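Local coordinates for protein ferredoxin CarAc (Pseudomonas resinovorans, PDB 7BUH) that carries a Rieske-type [2Fe-2S] cluster and mediates electron transfer from the reductase CarAd to the terminal oxygenase CarAa of carbazole 1,9a-dioxygenase, at residues Met14-Arg20 with Ala31-Gly36. Numbering follows the deposited sequence.
Sequences MQPGTIR and AVYRVG
Arg20 and Val32 form an antiparallel hydrogen-bonded pair, with Arg20 N to Val32 O at 2.9 Å and Val32 N returning to Arg20 O. They belong to the beta hairpin of strands 18-24 and 27-35 in the Rieske domain, and 18-24 is an outermost strand of its sheet. A G1 beta bulge ends the pairing: Gly17 and Thr18 both face Arg34. Gly17 N donates to Arg34 O at 2.7 Å, and Arg34 N donates to Thr18 O in a nearly straight bond. Gly17 sits in a type II turn from Gln15 to Thr18 and has positive phi (78°). On one face of the sheet, Ile19 lies alongside Tyr33, with CG1 3.7 Å from ring atom CD2. Ile19 CG2 also touches Ala31 CB. Ile63 covers both Ile19 and Tyr33, and Tyr33 OH bonds to Thr42. On the other face, Met14 bends at chi3 (70°), which brings CE to 3.5 Å from Val32 O. Arg34 is extended from CG to NE, with CG anti to the backbone N (chi1 -176°), and runs beside Pro16. Its CD packs against Pro16 N, and Pro16 CD lies over one guanidinium face. NH1 makes a weak bond to Met14 O at 3.0 Å, while NH2 forms a salt bridge with Asp37. A leucine here would probably leave Asp37 without its charged mate and the Gly36 carbonyl without its side-chain donor. That carbonyl lies at the guanidinium edge, in its plane, where Arg34 NE meets Gly36 O at 2.8 Å.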
loop_
_atom_site.group_PDB
_atom_site.type_symbol
_atom_site.label_atom_id
_atom_site.label_comp_id
_atom_site.label_asym_id
_atom_site.label_seq_id
_atom_site.Cartn_x
_atom_site.Cartn_y
_atom_site.Cartn_z
ATOM N N MET A 14 4.472 -6.634 12.891
ATOM C CA MET A 14 3.358 -6.980 11.971
ATOM C C MET A 14 3.148 -8.491 11.963
ATOM O O MET A 14 4.063 -9.240 11.571
ATOM C CB MET A 14 3.642 -6.467 10.558
ATOM C CG MET A 14 3.611 -4.953 10.467
ATOM S SD MET A 14 3.617 -4.394 8.730
ATOM C CE MET A 14 1.985 -4.884 8.164
ATOM N N GLN A 15 1.970 -8.922 12.402
ATOM C CA GLN A 15 1.570 -10.336 12.282
ATOM C C GLN A 15 1.266 -10.556 10.809
ATOM O O GLN A 15 0.820 -9.631 10.143
ATOM C CB GLN A 15 0.343 -10.669 13.143
ATOM C CG GLN A 15 0.608 -10.676 14.643
ATOM C CD GLN A 15 1.560 -11.798 14.978
ATOM O OE1 GLN A 15 1.247 -12.974 14.804
ATOM N NE2 GLN A 15 2.752 -11.430 15.400
ATOM N N PRO A 16 1.418 -11.792 10.302
ATOM C CA PRO A 16 0.965 -12.117 8.955
ATOM C C PRO A 16 -0.537 -11.797 8.817
ATOM O O PRO A 16 -1.335 -11.999 9.759
ATOM C CB PRO A 16 1.308 -13.607 8.792
ATOM C CG PRO A 16 2.344 -13.871 9.886
ATOM C CD PRO A 16 1.994 -12.941 11.019
ATOM N N GLY A 17 -0.922 -11.283 7.650
ATOM C CA GLY A 17 -2.319 -10.937 7.382
ATOM C C GLY A 17 -2.723 -9.623 8.020
ATOM O O GLY A 17 -3.943 -9.412 8.169
ATOM N N THR A 18 -1.781 -8.710 8.282
ATOM C CA THR A 18 -2.087 -7.377 8.870
ATOM C C THR A 18 -1.659 -6.263 7.917
ATOM O O THR A 18 -0.834 -6.510 7.034
ATOM C CB THR A 18 -1.461 -7.137 10.247
ATOM O OG1 THR A 18 -0.039 -7.233 10.194
ATOM C CG2 THR A 18 -2.019 -8.086 11.292
ATOM N N ILE A 19 -2.218 -5.073 8.122
ATOM C CA ILE A 19 -1.949 -3.871 7.276
ATOM C C ILE A 19 -1.588 -2.741 8.221
ATOM O O ILE A 19 -2.229 -2.649 9.280
ATOM C CB ILE A 19 -3.151 -3.491 6.385
ATOM C CG1 ILE A 19 -3.844 -4.704 5.747
ATOM C CG2 ILE A 19 -2.765 -2.482 5.311
ATOM C CD1 ILE A 19 -5.216 -4.967 6.253
ATOM N N ARG A 20 -0.654 -1.896 7.827
ATOM C CA ARG A 20 -0.301 -0.631 8.517
ATOM C C ARG A 20 -0.465 0.500 7.520
ATOM O O ARG A 20 0.067 0.396 6.394
ATOM C CB ARG A 20 1.152 -0.599 8.993
ATOM C CG ARG A 20 1.435 -1.382 10.265
ATOM C CD ARG A 20 1.364 -0.501 11.508
ATOM N NE ARG A 20 2.222 -0.988 12.590
ATOM C CZ ARG A 20 2.049 -2.144 13.222
ATOM N NH1 ARG A 20 2.854 -2.489 14.204
ATOM N NH2 ARG A 20 1.065 -2.955 12.894
ATOM N N ALA A 31 -0.545 1.974 2.224
ATOM C CA ALA A 31 -0.857 0.783 3.045
ATOM C C ALA A 31 0.302 -0.189 2.862
ATOM O O ALA A 31 0.719 -0.412 1.720
ATOM C CB ALA A 31 -2.170 0.199 2.623
ATOM N N VAL A 32 0.830 -0.709 3.955
ATOM C CA VAL A 32 1.873 -1.762 3.937
ATOM C C VAL A 32 1.247 -3.057 4.453
ATOM O O VAL A 32 0.623 -3.044 5.544
ATOM C CB VAL A 32 3.081 -1.346 4.784
ATOM C CG1 VAL A 32 4.118 -2.432 4.827
ATOM C CG2 VAL A 32 3.667 -0.063 4.239
ATOM N N TYR A 33 1.383 -4.136 3.695
ATOM C CA TYR A 33 0.704 -5.424 3.978
ATOM C C TYR A 33 1.763 -6.471 4.277
ATOM O O TYR A 33 2.763 -6.482 3.563
ATOM C CB TYR A 33 -0.096 -5.902 2.765
ATOM C CG TYR A 33 -0.947 -4.864 2.100
ATOM C CD1 TYR A 33 -0.464 -4.054 1.091
ATOM C CD2 TYR A 33 -2.273 -4.725 2.446
ATOM C CE1 TYR A 33 -1.253 -3.116 0.448
ATOM C CE2 TYR A 33 -3.078 -3.794 1.812
ATOM C CZ TYR A 33 -2.573 -2.980 0.819
ATOM O OH TYR A 33 -3.417 -2.102 0.195
ATOM N N ARG A 34 1.564 -7.267 5.334
ATOM C CA ARG A 34 2.379 -8.471 5.577
ATOM C C ARG A 34 1.521 -9.653 5.128
ATOM O O ARG A 34 0.468 -9.902 5.751
ATOM C CB ARG A 34 2.804 -8.625 7.034
ATOM C CG ARG A 34 3.713 -9.834 7.201
ATOM C CD ARG A 34 4.215 -10.062 8.614
ATOM N NE ARG A 34 5.058 -11.240 8.658
ATOM C CZ ARG A 34 6.107 -11.418 9.467
ATOM N NH1 ARG A 34 6.521 -10.447 10.264
ATOM N NH2 ARG A 34 6.806 -12.544 9.393
ATOM N N VAL A 35 1.930 -10.297 4.046
ATOM C CA VAL A 35 1.255 -11.501 3.513
ATOM C C VAL A 35 2.192 -12.657 3.827
ATOM O O VAL A 35 3.267 -12.720 3.189
ATOM C CB VAL A 35 0.928 -11.344 2.021
ATOM C CG1 VAL A 35 0.286 -12.593 1.460
ATOM C CG2 VAL A 35 0.040 -10.112 1.821
ATOM N N GLY A 36 1.832 -13.451 4.842
ATOM C CA GLY A 36 2.723 -14.504 5.386
ATOM C C GLY A 36 4.027 -13.873 5.820
ATOM O O GLY A 36 3.960 -13.027 6.730
#